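Local coordinates for periplasmic molybdate-binding protein (Azotobacter vinelandii, PDB 1ATG), which binds molybdate or tungstate in a pocket between its two domains, probably as the periplasmic receptor of an ABC transporter, at residues E207-M210 with S211-K214; G19-A22 with K23-H27. All coordinates share one frame; numbering follows the deposited sequence.

In the fold
Interactions 1 and 2 lie on two helices that pack against each other, 203-212 and 11-25; the centres of the two interactions are about 12 Å apart. Interaction 1 is partly buried: Phe-209, Met-210 and Met-213 are buried, and its chemistry is aromatic and sulfur packing plus one lysine over a carbonyl. Interaction 2 is a surface contact with Phe-21 as its buried member; amide, hydroxyl and backbone bonds dominate there. The two meet at their aromatic residues, where Trp-212 CD2 comes within 3.6 Å of Phe-21 CD1 and Phe-209 packs edge-to-face with Phe-21. A probable hydrogen bond from Trp-212 NE1 to Gln-24 OE1 adds a polar tie at this helix-helix interface.

Interaction 1: residues E207-M210 with S211-K214; sequences EQFM and SWMK
Met-213 lies alongside Phe-209 and lays its CG over one face of the ring, 4.2 Å from the centroid and 16° off the normal, a CH-pi contact displaced toward the rim. Its SD continues past the ring, 3.9 Å from Phe-209 CZ, as a Met-aromatic contact; the bend at chi2 (-69°) sets SD beside CZ, oblique to the ring. Trp-212 meets Phe-209 at another place, CE3 to CE1 at 3.9 Å, with planes only 17° apart but slid so far that the rings barely overlap. These are i to i+3 and i to i+4 neighbours at the C-terminal part of helix 203-212, where the i to i+4 backbone bonding includes Met-213 N to Phe-209 O. Lys-214, bent at chi4, curls back so that NZ bonds Met-210 O at 2.9 Å from well above the carbonyl plane; it also makes a cation-pi contact with Phe-75. Without the phenyl ring, as with an alanine here, Met-213 CG and SD would probably lose their aromatic partner and a gap would open beside Trp-212. Farther out, Gln-24 holds the indole NE1, and Phe-53 touches both Phe-209 and Met-213.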
ATOM      1  N   GLU A 207      -6.511   7.042  19.818  1.00 13.04           N
ATOM      2  CA  GLU A 207      -7.045   8.313  19.354  1.00 12.69           C
ATOM      3  C   GLU A 207      -5.951   9.366  19.248  1.00 12.48           C
ATOM      4  O   GLU A 207      -5.946  10.154  18.295  1.00 13.08           O
ATOM      5  CB  GLU A 207      -8.199   8.760  20.257  1.00 14.12           C
ATOM      6  CG  GLU A 207      -9.415   7.861  20.104  1.00 18.40           C
ATOM      7  CD  GLU A 207     -10.570   8.254  21.006  1.00 19.93           C
ATOM      8  OE1 GLU A 207     -10.310   8.833  22.081  1.00 25.25           O
ATOM      9  OE2 GLU A 207     -11.728   7.969  20.630  1.00 22.56           O
ATOM     10  N   GLN A 208      -4.994   9.379  20.158  1.00 12.53           N
ATOM     11  CA  GLN A 208      -3.881  10.319  20.095  1.00 12.05           C
ATOM     12  C   GLN A 208      -3.067  10.072  18.829  1.00 10.14           C
ATOM     13  O   GLN A 208      -2.729  11.008  18.108  1.00 11.63           O
ATOM     14  CB  GLN A 208      -2.975  10.221  21.324  1.00 14.42           C
ATOM     15  CG  GLN A 208      -1.808  11.196  21.272  1.00 14.39           C
ATOM     16  CD  GLN A 208      -0.880  11.134  22.458  1.00 14.80           C
ATOM     17  OE1 GLN A 208       0.222  11.690  22.430  1.00 15.08           O
ATOM     18  NE2 GLN A 208      -1.305  10.464  23.525  1.00 15.82           N
ATOM     19  N   PHE A 209      -2.729   8.806  18.573  1.00 10.75           N
ATOM     20  CA  PHE A 209      -1.947   8.473  17.376  1.00 10.35           C
ATOM     21  C   PHE A 209      -2.714   8.809  16.116  1.00  8.92           C
ATOM     22  O   PHE A 209      -2.147   9.369  15.160  1.00  9.42           O
ATOM     23  CB  PHE A 209      -1.533   6.996  17.434  1.00 10.37           C
ATOM     24  CG  PHE A 209      -0.668   6.586  16.271  1.00  8.62           C
ATOM     25  CD1 PHE A 209       0.593   7.131  16.112  1.00 10.08           C
ATOM     26  CD2 PHE A 209      -1.117   5.665  15.337  1.00 11.98           C
ATOM     27  CE1 PHE A 209       1.396   6.764  15.045  1.00 11.40           C
ATOM     28  CE2 PHE A 209      -0.312   5.303  14.273  1.00 10.38           C
ATOM     29  CZ  PHE A 209       0.939   5.842  14.117  1.00 12.78           C
ATOM     30  N   MET A 210      -4.002   8.525  16.047  1.00  9.85           N
ATOM     31  CA  MET A 210      -4.836   8.822  14.890  1.00 10.32           C
ATOM     32  C   MET A 210      -4.910  10.328  14.650  1.00 10.24           C
ATOM     33  O   MET A 210      -4.900  10.778  13.501  1.00  9.40           O
ATOM     34  CB  MET A 210      -6.215   8.193  15.027  1.00 11.20           C
ATOM     35  CG  MET A 210      -6.190   6.671  14.953  1.00 12.29           C
ATOM     36  SD  MET A 210      -5.916   5.997  13.304  1.00 16.17           S
ATOM     37  CE  MET A 210      -7.626   5.864  12.764  1.00 18.26           C
ATOM     38  N   SER A 211      -4.960  11.116  15.727  1.00 10.30           N
ATOM     39  CA  SER A 211      -4.947  12.569  15.613  0.70  9.96           C
ATOM     40  C   SER A 211      -3.592  13.049  15.098  1.00  8.74           C
ATOM     41  O   SER A 211      -3.503  13.870  14.189  1.00  9.24           O
ATOM     42  CB  SER A 211      -5.250  13.249  16.952  0.70 11.58           C
ATOM     43  OG  SER A 211      -5.014  14.652  16.871  0.70 13.53           O
ATOM     44  N   TRP A 212      -2.522  12.483  15.629  1.00  8.93           N
ATOM     45  CA  TRP A 212      -1.166  12.816  15.229  1.00  8.70           C
ATOM     46  C   TRP A 212      -0.925  12.522  13.748  1.00  7.74           C
ATOM     47  O   TRP A 212      -0.268  13.271  13.029  1.00  6.98           O
ATOM     48  CB  TRP A 212      -0.158  12.041  16.087  1.00  9.91           C
ATOM     49  CG  TRP A 212       1.264  12.373  15.742  1.00  8.22           C
ATOM     50  CD1 TRP A 212       2.015  13.418  16.199  1.00 10.51           C
ATOM     51  CD2 TRP A 212       2.109  11.625  14.861  1.00  8.43           C
ATOM     52  NE1 TRP A 212       3.260  13.381  15.629  1.00 10.11           N
ATOM     53  CE2 TRP A 212       3.349  12.278  14.808  1.00  8.64           C
ATOM     54  CE3 TRP A 212       1.929  10.462  14.091  1.00  9.08           C
ATOM     55  CZ2 TRP A 212       4.405  11.824  14.033  1.00 10.47           C
ATOM     56  CZ3 TRP A 212       2.992  10.007  13.334  1.00  9.48           C
ATOM     57  CH2 TRP A 212       4.212  10.679  13.300  1.00 10.15           C
ATOM     58  N   MET A 213      -1.519  11.419  13.257  1.00  7.36           N
ATOM     59  CA  MET A 213      -1.411  11.050  11.854  1.00  6.93           C
ATOM     60  C   MET A 213      -1.949  12.085  10.888  1.00  7.16           C
ATOM     61  O   MET A 213      -1.583  12.063   9.706  1.00  7.71           O
ATOM     62  CB  MET A 213      -2.170   9.739  11.617  1.00  8.03           C
ATOM     63  CG  MET A 213      -1.396   8.517  12.093  1.00  9.37           C
ATOM     64  SD  MET A 213       0.075   8.154  11.117  1.00  9.22           S
ATOM     65  CE  MET A 213      -0.631   8.003   9.472  1.00 11.79           C
ATOM     66  N   LYS A 214      -2.804  12.990  11.374  1.00  7.19           N
ATOM     67  CA  LYS A 214      -3.351  14.055  10.557  1.00  8.37           C
ATOM     68  C   LYS A 214      -2.552  15.350  10.694  1.00  8.51           C
ATOM     69  O   LYS A 214      -2.834  16.309   9.993  1.00  8.22           O
ATOM     70  CB  LYS A 214      -4.799  14.362  11.001  1.00  8.35           C
ATOM     71  CG  LYS A 214      -5.722  13.154  10.954  1.00  9.70           C
ATOM     72  CD  LYS A 214      -7.065  13.441  11.616  1.00 11.81           C
ATOM     73  CE  LYS A 214      -7.982  12.232  11.572  1.00 13.68           C
ATOM     74  NZ  LYS A 214      -7.585  11.176  12.534  1.00 16.04           N
TER

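Interaction 2: residues G19-A22 with K23-H27; sequences GQFA and KQTGH
The C-terminal end of helix 11-25, the helix of the beta-alpha-beta unit that joins strands 2-7 and 29-34, comes at Thr-25, which packs and bonds back on Phe-21. Phe-21 O accepts two bonds from that one threonine, from opposite faces of the carbonyl plane: the backbone N at 2.9 Å and the hydroxyl OG1 at 2.7 Å. With chi1 at 71°, OG1 sits between the backbone N and the carbonyl carbon, which also places it 3.8 Å above the Phe-21 ring, over its centre. Thr-25 CG2 makes an off-centre CH-pi contact with the same ring, and His-27 CB approaches Phe-21 CE2 obliquely at 3.7 Å. One residue earlier along the helix, Gln-24 NE2 gives a nearly straight (174°) bond to Gln-20 OE1, the two amide planes turned 69° apart; its 2.5 Å length is suspiciously short, so the exact value is doubtful. Gln-20 bends at chi2 to bring its amide to Gln-24, whose chain runs out extended, its OE1 taken by Trp-212. Gly-26 then leaves helical geometry with positive phi, its N bonding Ala-22 O at 2.7 Å; a side chain there would jam against the preceding carbonyl oxygen. His-27 N returns to Thr-25 OG1 at 3.1 Å, so the hydroxyl donates back into the helix and accepts from the exiting chain, an ST turn at the helix C-terminus leading toward strand 29-34.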
ATOM      1  N   GLY A  19       8.730   6.035  14.393  1.00 11.58           N
ATOM      2  CA  GLY A  19       9.979   6.574  14.900  1.00 11.71           C
ATOM      3  C   GLY A  19       9.797   8.031  15.315  1.00 11.90           C
ATOM      4  O   GLY A  19      10.245   8.449  16.399  1.00 12.09           O
ATOM      5  N   GLN A  20       9.147   8.830  14.473  1.00 10.79           N
ATOM      6  CA  GLN A  20       8.916  10.230  14.812  1.00 10.25           C
ATOM      7  C   GLN A  20       7.943  10.361  15.969  1.00  9.11           C
ATOM      8  O   GLN A  20       8.165  11.212  16.865  1.00 10.42           O
ATOM      9  CB  GLN A  20       8.431  10.981  13.576  1.00 10.08           C
ATOM     10  CG  GLN A  20       8.126  12.453  13.808  1.00 11.38           C
ATOM     11  CD  GLN A  20       9.309  13.251  14.303  1.00 13.04           C
ATOM     12  OE1 GLN A  20       9.136  14.323  14.914  1.00 13.80           O
ATOM     13  NE2 GLN A  20      10.532  12.784  14.105  1.00 13.71           N
ATOM     14  N   PHE A  21       6.889   9.575  16.033  1.00  9.26           N
ATOM     15  CA  PHE A  21       5.909   9.650  17.108  1.00  8.74           C
ATOM     16  C   PHE A  21       6.572   9.305  18.431  1.00 10.24           C
ATOM     17  O   PHE A  21       6.281   9.910  19.475  1.00 10.17           O
ATOM     18  CB  PHE A  21       4.738   8.719  16.802  1.00  9.47           C
ATOM     19  CG  PHE A  21       3.608   8.737  17.788  1.00  8.45           C
ATOM     20  CD1 PHE A  21       2.794   9.854  17.924  1.00  9.63           C
ATOM     21  CD2 PHE A  21       3.343   7.626  18.574  1.00 10.52           C
ATOM     22  CE1 PHE A  21       1.744   9.855  18.819  1.00 10.55           C
ATOM     23  CE2 PHE A  21       2.294   7.630  19.472  1.00 12.36           C
ATOM     24  CZ  PHE A  21       1.490   8.748  19.602  1.00 10.04           C
ATOM     25  N   ALA A  22       7.476   8.325  18.410  1.00 11.80           N
ATOM     26  CA  ALA A  22       8.230   7.937  19.604  1.00 12.97           C
ATOM     27  C   ALA A  22       9.169   9.043  20.038  1.00 12.63           C
ATOM     28  O   ALA A  22       9.229   9.360  21.248  1.00 13.35           O
ATOM     29  CB  ALA A  22       8.996   6.656  19.292  1.00 14.33           C
ATOM     30  N   LYS A  23       9.880   9.685  19.136  1.00 12.92           N
ATOM     31  CA  LYS A  23      10.759  10.792  19.482  1.00 14.34           C
ATOM     32  C   LYS A  23       9.946  11.906  20.137  1.00 12.78           C
ATOM     33  O   LYS A  23      10.366  12.494  21.147  1.00 14.16           O
ATOM     34  CB  LYS A  23      11.473  11.320  18.244  1.00 15.90           C
ATOM     35  CG  LYS A  23      12.253  12.608  18.379  1.00 21.52           C
ATOM     36  CD  LYS A  23      12.871  13.055  17.065  1.00 24.81           C
ATOM     37  CE  LYS A  23      13.608  14.376  17.201  1.00 27.65           C
ATOM     38  NZ  LYS A  23      14.920  14.217  17.887  1.00 29.91           N
ATOM     39  N   GLN A  24       8.798  12.249  19.559  1.00 11.10           N
ATOM     40  CA  GLN A  24       8.001  13.342  20.086  1.00 11.02           C
ATOM     41  C   GLN A  24       7.318  13.059  21.404  1.00 10.26           C
ATOM     42  O   GLN A  24       7.261  13.976  22.246  1.00 12.09           O
ATOM     43  CB  GLN A  24       6.919  13.694  19.045  1.00 10.05           C
ATOM     44  CG  GLN A  24       7.485  14.315  17.786  1.00 11.13           C
ATOM     45  CD  GLN A  24       6.377  14.629  16.792  1.00 10.16           C
ATOM     46  OE1 GLN A  24       5.217  14.759  17.180  1.00 10.26           O
ATOM     47  NE2 GLN A  24       6.759  14.783  15.537  1.00  9.51           N
ATOM     48  N   THR A  25       6.763  11.885  21.610  1.00 10.43           N
ATOM     49  CA  THR A  25       5.915  11.559  22.725  1.00 11.02           C
ATOM     50  C   THR A  25       6.445  10.534  23.707  1.00 11.49           C
ATOM     51  O   THR A  25       5.854  10.375  24.774  1.00 11.48           O
ATOM     52  CB  THR A  25       4.545  10.993  22.253  1.00 10.29           C
ATOM     53  OG1 THR A  25       4.736   9.674  21.717  1.00 10.38           O
ATOM     54  CG2 THR A  25       3.923  11.896  21.203  1.00 10.17           C
ATOM     55  N   GLY A  26       7.466   9.788  23.309  1.00 12.24           N
ATOM     56  CA  GLY A  26       8.006   8.737  24.163  1.00 15.42           C
ATOM     57  C   GLY A  26       7.244   7.429  24.014  1.00 17.70           C
ATOM     58  O   GLY A  26       7.622   6.423  24.627  1.00 20.96           O
ATOM     59  N   HIS A  27       6.174   7.414  23.226  1.00 17.37           N
ATOM     60  CA  HIS A  27       5.375   6.220  23.026  1.00 21.04           C
ATOM     61  C   HIS A  27       5.960   5.356  21.907  1.00 20.60           C
ATOM     62  O   HIS A  27       6.250   5.844  20.813  1.00 21.83           O
ATOM     63  CB  HIS A  27       3.927   6.542  22.652  1.00 18.68           C
ATOM     64  CG  HIS A  27       3.081   7.112  23.742  1.00 21.53           C
ATOM     65  ND1 HIS A  27       2.682   6.377  24.838  1.00 23.49           N
ATOM     66  CD2 HIS A  27       2.549   8.351  23.897  1.00 19.09           C
ATOM     67  CE1 HIS A  27       1.948   7.139  25.628  1.00 23.99           C
ATOM     68  NE2 HIS A  27       1.850   8.342  25.082  1.00 24.39           N
TER